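PDB 5XDC: thermophilic dibenzothiophene desulfurization enzyme C from Paenibacillus sp. A11-2, which probably catalyses the FMNH2- and oxygen-dependent oxidation of dibenzothiophene to its 5-oxide and then to the 5,5-dioxide. Local coordinates for residues Gly92-Phe104 and Lys243-Phe255. Sequence-based numbering, arbitrary orientation.
Sequences GYHFSNFAYVDLF and KPSLWTPITQLIF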
loop_
_atom_site.group_PDB
_atom_site.type_symbol
_atom_site.label_atom_id
_atom_site.label_comp_id
_atom_site.label_asym_id
_atom_site.label_seq_id
_atom_site.Cartn_x
_atom_site.Cartn_y
_atom_site.Cartn_z
ATOM N N GLY B 92 -10.337 28.386 -7.320
ATOM C CA GLY B 92 -11.172 27.290 -7.804
ATOM C C GLY B 92 -12.629 27.415 -7.385
ATOM O O GLY B 92 -13.542 27.193 -8.190
ATOM N N TYR B 93 -12.874 27.765 -6.110
ATOM C CA TYR B 93 -14.240 27.874 -5.618
ATOM C C TYR B 93 -14.990 28.996 -6.317
ATOM O O TYR B 93 -16.206 28.906 -6.502
ATOM C CB TYR B 93 -14.251 28.133 -4.118
ATOM C CG TYR B 93 -14.362 26.913 -3.259
ATOM C CD1 TYR B 93 -13.254 26.108 -3.012
ATOM C CD2 TYR B 93 -15.560 26.583 -2.658
ATOM C CE1 TYR B 93 -13.344 24.988 -2.200
ATOM C CE2 TYR B 93 -15.666 25.458 -1.829
ATOM C CZ TYR B 93 -14.551 24.662 -1.607
ATOM O OH TYR B 93 -14.616 23.537 -0.795
ATOM N N HIS B 94 -14.287 30.063 -6.681
ATOM C CA HIS B 94 -14.899 31.109 -7.491
ATOM C C HIS B 94 -15.538 30.515 -8.743
ATOM O O HIS B 94 -16.675 30.849 -9.082
ATOM C CB HIS B 94 -13.850 32.153 -7.844
ATOM C CG HIS B 94 -14.247 33.065 -8.962
ATOM N ND1 HIS B 94 -14.925 34.249 -8.758
ATOM C CD2 HIS B 94 -14.032 32.977 -10.296
ATOM C CE1 HIS B 94 -15.128 34.841 -9.923
ATOM N NE2 HIS B 94 -14.601 34.087 -10.873
ATOM N N PHE B 95 -14.838 29.601 -9.417
ATOM C CA PHE B 95 -15.417 28.991 -10.612
ATOM C C PHE B 95 -16.508 27.977 -10.290
ATOM O O PHE B 95 -17.426 27.792 -11.097
ATOM C CB PHE B 95 -14.310 28.373 -11.470
ATOM C CG PHE B 95 -13.404 29.408 -12.060
ATOM C CD1 PHE B 95 -13.846 30.228 -13.086
ATOM C CD2 PHE B 95 -12.161 29.643 -11.523
ATOM C CE1 PHE B 95 -13.024 31.206 -13.595
ATOM C CE2 PHE B 95 -11.343 30.622 -12.019
ATOM C CZ PHE B 95 -11.779 31.416 -13.068
ATOM N N SER B 96 -16.456 27.306 -9.134
ATOM C CA SER B 96 -17.600 26.507 -8.712
ATOM C C SER B 96 -18.827 27.384 -8.524
ATOM O O SER B 96 -19.922 27.050 -8.990
ATOM C CB SER B 96 -17.288 25.751 -7.417
ATOM O OG SER B 96 -18.448 25.129 -6.901
ATOM N N ASN B 97 -18.652 28.530 -7.862
ATOM C CA ASN B 97 -19.755 29.461 -7.664
ATOM C C ASN B 97 -20.254 29.993 -9.001
ATOM O O ASN B 97 -21.466 30.036 -9.252
ATOM C CB ASN B 97 -19.315 30.616 -6.765
ATOM C CG ASN B 97 -18.882 30.154 -5.368
ATOM O OD1 ASN B 97 -19.365 29.146 -4.863
ATOM N ND2 ASN B 97 -17.978 30.897 -4.755
ATOM N N PHE B 98 -19.327 30.364 -9.876
ATOM C CA PHE B 98 -19.693 30.838 -11.202
ATOM C C PHE B 98 -20.460 29.776 -11.975
ATOM O O PHE B 98 -21.463 30.077 -12.627
ATOM C CB PHE B 98 -18.446 31.248 -11.971
ATOM C CG PHE B 98 -18.755 31.682 -13.362
ATOM C CD1 PHE B 98 -19.123 32.989 -13.609
ATOM C CD2 PHE B 98 -18.759 30.775 -14.405
ATOM C CE1 PHE B 98 -19.449 33.400 -14.883
ATOM C CE2 PHE B 98 -19.095 31.196 -15.697
ATOM C CZ PHE B 98 -19.434 32.500 -15.918
ATOM N N ALA B 99 -20.001 28.527 -11.922
ATOM C CA ALA B 99 -20.701 27.460 -12.623
ATOM C C ALA B 99 -22.140 27.341 -12.157
ATOM O O ALA B 99 -23.049 27.159 -12.974
ATOM C CB ALA B 99 -19.967 26.135 -12.437
ATOM N N TYR B 100 -22.378 27.422 -10.844
ATOM C CA TYR B 100 -23.743 27.347 -10.349
ATOM C C TYR B 100 -24.583 28.477 -10.930
ATOM O O TYR B 100 -25.704 28.258 -11.400
ATOM C CB TYR B 100 -23.764 27.391 -8.816
ATOM C CG TYR B 100 -25.101 26.990 -8.270
ATOM C CD1 TYR B 100 -26.164 27.899 -8.211
ATOM C CD2 TYR B 100 -25.342 25.686 -7.861
ATOM C CE1 TYR B 100 -27.399 27.513 -7.741
ATOM C CE2 TYR B 100 -26.568 25.295 -7.385
ATOM C CZ TYR B 100 -27.610 26.209 -7.338
ATOM O OH TYR B 100 -28.835 25.818 -6.875
ATOM N N VAL B 101 -24.049 29.692 -10.905
ATOM C CA VAL B 101 -24.775 30.830 -11.462
ATOM C C VAL B 101 -25.077 30.592 -12.934
ATOM O O VAL B 101 -26.207 30.795 -13.396
ATOM C CB VAL B 101 -23.975 32.124 -11.256
ATOM C CG1 VAL B 101 -24.626 33.282 -12.040
ATOM C CG2 VAL B 101 -23.874 32.476 -9.776
ATOM N N ASP B 102 -24.067 30.158 -13.694
ATOM C CA ASP B 102 -24.256 29.981 -15.130
ATOM C C ASP B 102 -25.297 28.912 -15.434
ATOM O O ASP B 102 -26.024 29.022 -16.430
ATOM C CB ASP B 102 -22.945 29.624 -15.805
ATOM C CG ASP B 102 -22.992 29.866 -17.300
ATOM O OD1 ASP B 102 -22.929 31.044 -17.692
ATOM O OD2 ASP B 102 -23.102 28.889 -18.059
ATOM N N LEU B 103 -25.387 27.870 -14.600
ATOM C CA LEU B 103 -26.280 26.756 -14.870
ATOM C C LEU B 103 -27.722 27.030 -14.468
ATOM O O LEU B 103 -28.619 26.334 -14.950
ATOM C CB LEU B 103 -25.793 25.502 -14.135
ATOM C CG LEU B 103 -24.502 24.898 -14.673
ATOM C CD1 LEU B 103 -23.934 23.901 -13.649
ATOM C CD2 LEU B 103 -24.743 24.214 -16.024
ATOM N N PHE B 104 -27.961 28.004 -13.585
ATOM C CA PHE B 104 -29.296 28.279 -13.073
ATOM C C PHE B 104 -29.807 29.679 -13.382
ATOM O O PHE B 104 -31.027 29.884 -13.354
ATOM C CB PHE B 104 -29.337 28.066 -11.552
ATOM C CG PHE B 104 -29.361 26.623 -11.149
ATOM C CD1 PHE B 104 -30.553 25.927 -11.087
ATOM C CD2 PHE B 104 -28.189 25.962 -10.851
ATOM C CE1 PHE B 104 -30.574 24.608 -10.725
ATOM C CE2 PHE B 104 -28.204 24.630 -10.496
ATOM C CZ PHE B 104 -29.396 23.958 -10.426
ATOM N N LYS B 243 -28.713 19.094 -17.143
ATOM C CA LYS B 243 -27.497 19.889 -17.271
ATOM C C LYS B 243 -27.112 20.633 -15.995
ATOM O O LYS B 243 -25.906 20.694 -15.700
ATOM C CB LYS B 243 -27.634 20.880 -18.433
ATOM C CG LYS B 243 -26.337 21.613 -18.710
ATOM C CD LYS B 243 -26.427 22.578 -19.857
ATOM C CE LYS B 243 -25.055 23.175 -20.141
ATOM N NZ LYS B 243 -25.048 24.262 -21.159
ATOM N N PRO B 244 -28.027 21.253 -15.239
ATOM C CA PRO B 244 -27.588 21.971 -14.032
ATOM C C PRO B 244 -26.931 21.066 -13.008
ATOM O O PRO B 244 -26.108 21.552 -12.217
ATOM C CB PRO B 244 -28.888 22.591 -13.499
ATOM C CG PRO B 244 -29.760 22.706 -14.711
ATOM C CD PRO B 244 -29.460 21.470 -15.503
ATOM N N SER B 245 -27.266 19.771 -12.997
ATOM C CA SER B 245 -26.585 18.839 -12.104
ATOM C C SER B 245 -25.126 18.613 -12.495
ATOM O O SER B 245 -24.419 17.913 -11.752
ATOM C CB SER B 245 -27.337 17.501 -12.050
ATOM O OG SER B 245 -27.113 16.718 -13.212
ATOM N N LEU B 246 -24.643 19.180 -13.616
ATOM C CA LEU B 246 -23.212 19.179 -13.898
ATOM C C LEU B 246 -22.424 19.933 -12.839
ATOM O O LEU B 246 -21.201 19.790 -12.784
ATOM C CB LEU B 246 -22.885 19.811 -15.247
ATOM C CG LEU B 246 -23.264 19.078 -16.538
ATOM C CD1 LEU B 246 -22.883 19.958 -17.731
ATOM C CD2 LEU B 246 -22.572 17.718 -16.618
ATOM N N TRP B 247 -23.092 20.734 -12.011
ATOM C CA TRP B 247 -22.372 21.516 -11.015
ATOM C C TRP B 247 -21.478 20.622 -10.159
ATOM O O TRP B 247 -20.327 20.979 -9.871
ATOM C CB TRP B 247 -23.347 22.296 -10.127
ATOM C CG TRP B 247 -22.614 23.038 -9.061
ATOM C CD1 TRP B 247 -22.016 24.243 -9.179
ATOM C CD2 TRP B 247 -22.334 22.573 -7.733
ATOM N NE1 TRP B 247 -21.401 24.588 -8.001
ATOM C CE2 TRP B 247 -21.587 23.578 -7.093
ATOM C CE3 TRP B 247 -22.662 21.414 -7.022
ATOM C CZ2 TRP B 247 -21.142 23.456 -5.775
ATOM C CZ3 TRP B 247 -22.223 21.292 -5.713
ATOM C CH2 TRP B 247 -21.474 22.307 -5.106
ATOM N N THR B 248 -21.983 19.445 -9.771
ATOM C CA THR B 248 -21.217 18.599 -8.854
ATOM C C THR B 248 -19.984 18.013 -9.517
ATOM O O THR B 248 -18.888 18.163 -8.956
ATOM C CB THR B 248 -22.109 17.502 -8.275
ATOM O OG1 THR B 248 -23.405 18.036 -8.030
ATOM C CG2 THR B 248 -21.512 16.979 -6.961
ATOM N N PRO B 249 -20.063 17.339 -10.675
ATOM C CA PRO B 249 -18.811 16.866 -11.290
ATOM C C PRO B 249 -17.840 17.990 -11.580
ATOM O O PRO B 249 -16.636 17.820 -11.362
ATOM C CB PRO B 249 -19.276 16.149 -12.569
ATOM C CG PRO B 249 -20.716 16.554 -12.754
ATOM C CD PRO B 249 -21.251 16.850 -11.399
ATOM N N ILE B 250 -18.323 19.155 -12.042
ATOM C CA ILE B 250 -17.432 20.289 -12.272
ATOM C C ILE B 250 -16.675 20.629 -10.998
ATOM O O ILE B 250 -15.457 20.845 -11.008
ATOM C CB ILE B 250 -18.228 21.508 -12.772
ATOM C CG1 ILE B 250 -18.672 21.268 -14.216
ATOM C CG2 ILE B 250 -17.401 22.781 -12.669
ATOM C CD1 ILE B 250 -19.679 22.296 -14.715
ATOM N N THR B 251 -17.406 20.716 -9.894
ATOM C CA THR B 251 -16.823 21.166 -8.637
ATOM C C THR B 251 -15.908 20.100 -8.051
ATOM O O THR B 251 -14.844 20.417 -7.516
ATOM C CB THR B 251 -17.947 21.535 -7.672
ATOM O OG1 THR B 251 -18.682 22.650 -8.200
ATOM C CG2 THR B 251 -17.402 21.924 -6.285
ATOM N N GLN B 252 -16.308 18.838 -8.146
ATOM C CA GLN B 252 -15.461 17.759 -7.650
ATOM C C GLN B 252 -14.179 17.649 -8.465
ATOM O O GLN B 252 -13.134 17.272 -7.922
ATOM C CB GLN B 252 -16.265 16.458 -7.651
ATOM C CG GLN B 252 -17.355 16.443 -6.614
ATOM C CD GLN B 252 -16.813 16.150 -5.219
ATOM O OE1 GLN B 252 -15.904 15.342 -5.067
ATOM N NE2 GLN B 252 -17.361 16.810 -4.206
ATOM N N LEU B 253 -14.208 18.031 -9.745
ATOM C CA LEU B 253 -12.970 18.071 -10.520
ATOM C C LEU B 253 -12.123 19.301 -10.203
ATOM O O LEU B 253 -10.891 19.246 -10.327
ATOM C CB LEU B 253 -13.268 17.990 -12.022
ATOM C CG LEU B 253 -12.070 17.655 -12.905
ATOM C CD1 LEU B 253 -11.529 16.284 -12.620
ATOM C CD2 LEU B 253 -12.458 17.738 -14.378
ATOM N N ILE B 254 -12.742 20.409 -9.762
ATOM C CA ILE B 254 -11.969 21.514 -9.197
ATOM C C ILE B 254 -11.153 21.021 -8.006
ATOM O O ILE B 254 -9.949 21.272 -7.913
ATOM C CB ILE B 254 -12.891 22.683 -8.798
ATOM C CG1 ILE B 254 -13.444 23.369 -10.047
ATOM C CG2 ILE B 254 -12.153 23.694 -7.947
ATOM C CD1 ILE B 254 -14.592 24.348 -9.757
ATOM N N PHE B 255 -11.805 20.311 -7.079
ATOM C CA PHE B 255 -11.094 19.785 -5.919
ATOM C C PHE B 255 -9.952 18.876 -6.354
ATOM O O PHE B 255 -8.844 18.929 -5.796
ATOM C CB PHE B 255 -12.055 19.018 -5.014
ATOM C CG PHE B 255 -13.218 19.837 -4.483
ATOM C CD1 PHE B 255 -13.156 21.211 -4.435
ATOM C CD2 PHE B 255 -14.361 19.199 -4.003
ATOM C CE1 PHE B 255 -14.222 21.957 -3.929
ATOM C CE2 PHE B 255 -15.429 19.937 -3.498
ATOM C CZ PHE B 255 -15.353 21.320 -3.464
#
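W247 NE1 donates a hydrogen bond to S96 O, 3.0 Å away. The oxygen lies at the indole edge, near the ring plane, but the N-H comes from above the carbonyl plane and the bond is bent (139°). Y100 N reaches the same oxygen from the opposite face, so two donors grip it. W247 CB already points at the other helix; with CG anti to the backbone N (chi1 177°) the indole lies between Y100 and T251. The Y100 ring edge points at the face of the indole five-membered ring, with planes at 80°. T251 OG1 sits over the opposite indole face, 2.8 Å from S96 OG. An alanine in place of W247 would probably leave S96 O without its cross-helix donor and open a gap beside Y100.

Segments 92-104 and 247-255, on helices 85-104 and 247-276, run almost antiparallel, their axes 9.5 Å apart at closest approach. In this acyl-CoA dehydrogenase-like fold they join the N-terminal helical domain to the C-terminal helices. I254 CG2 packs 3.7 Å from G92 CA, where a CB would collide with it. At the other end, L103 CD1 rests on P244 O and the W247 backbone. P244 CB makes a CH-pi contact over the F104 ring face, 3.9 Å from its centroid.

Further out, T251 OG1 bonds back to W247 O, which holds the hydroxyl against the indole. Y93 OH lies 3.5 Å from F255 CE1 and hydrogen-bonds to E130 of the indole pocket. Y93 and S129, near the W247 side chain, bind FMN, though this chain holds none.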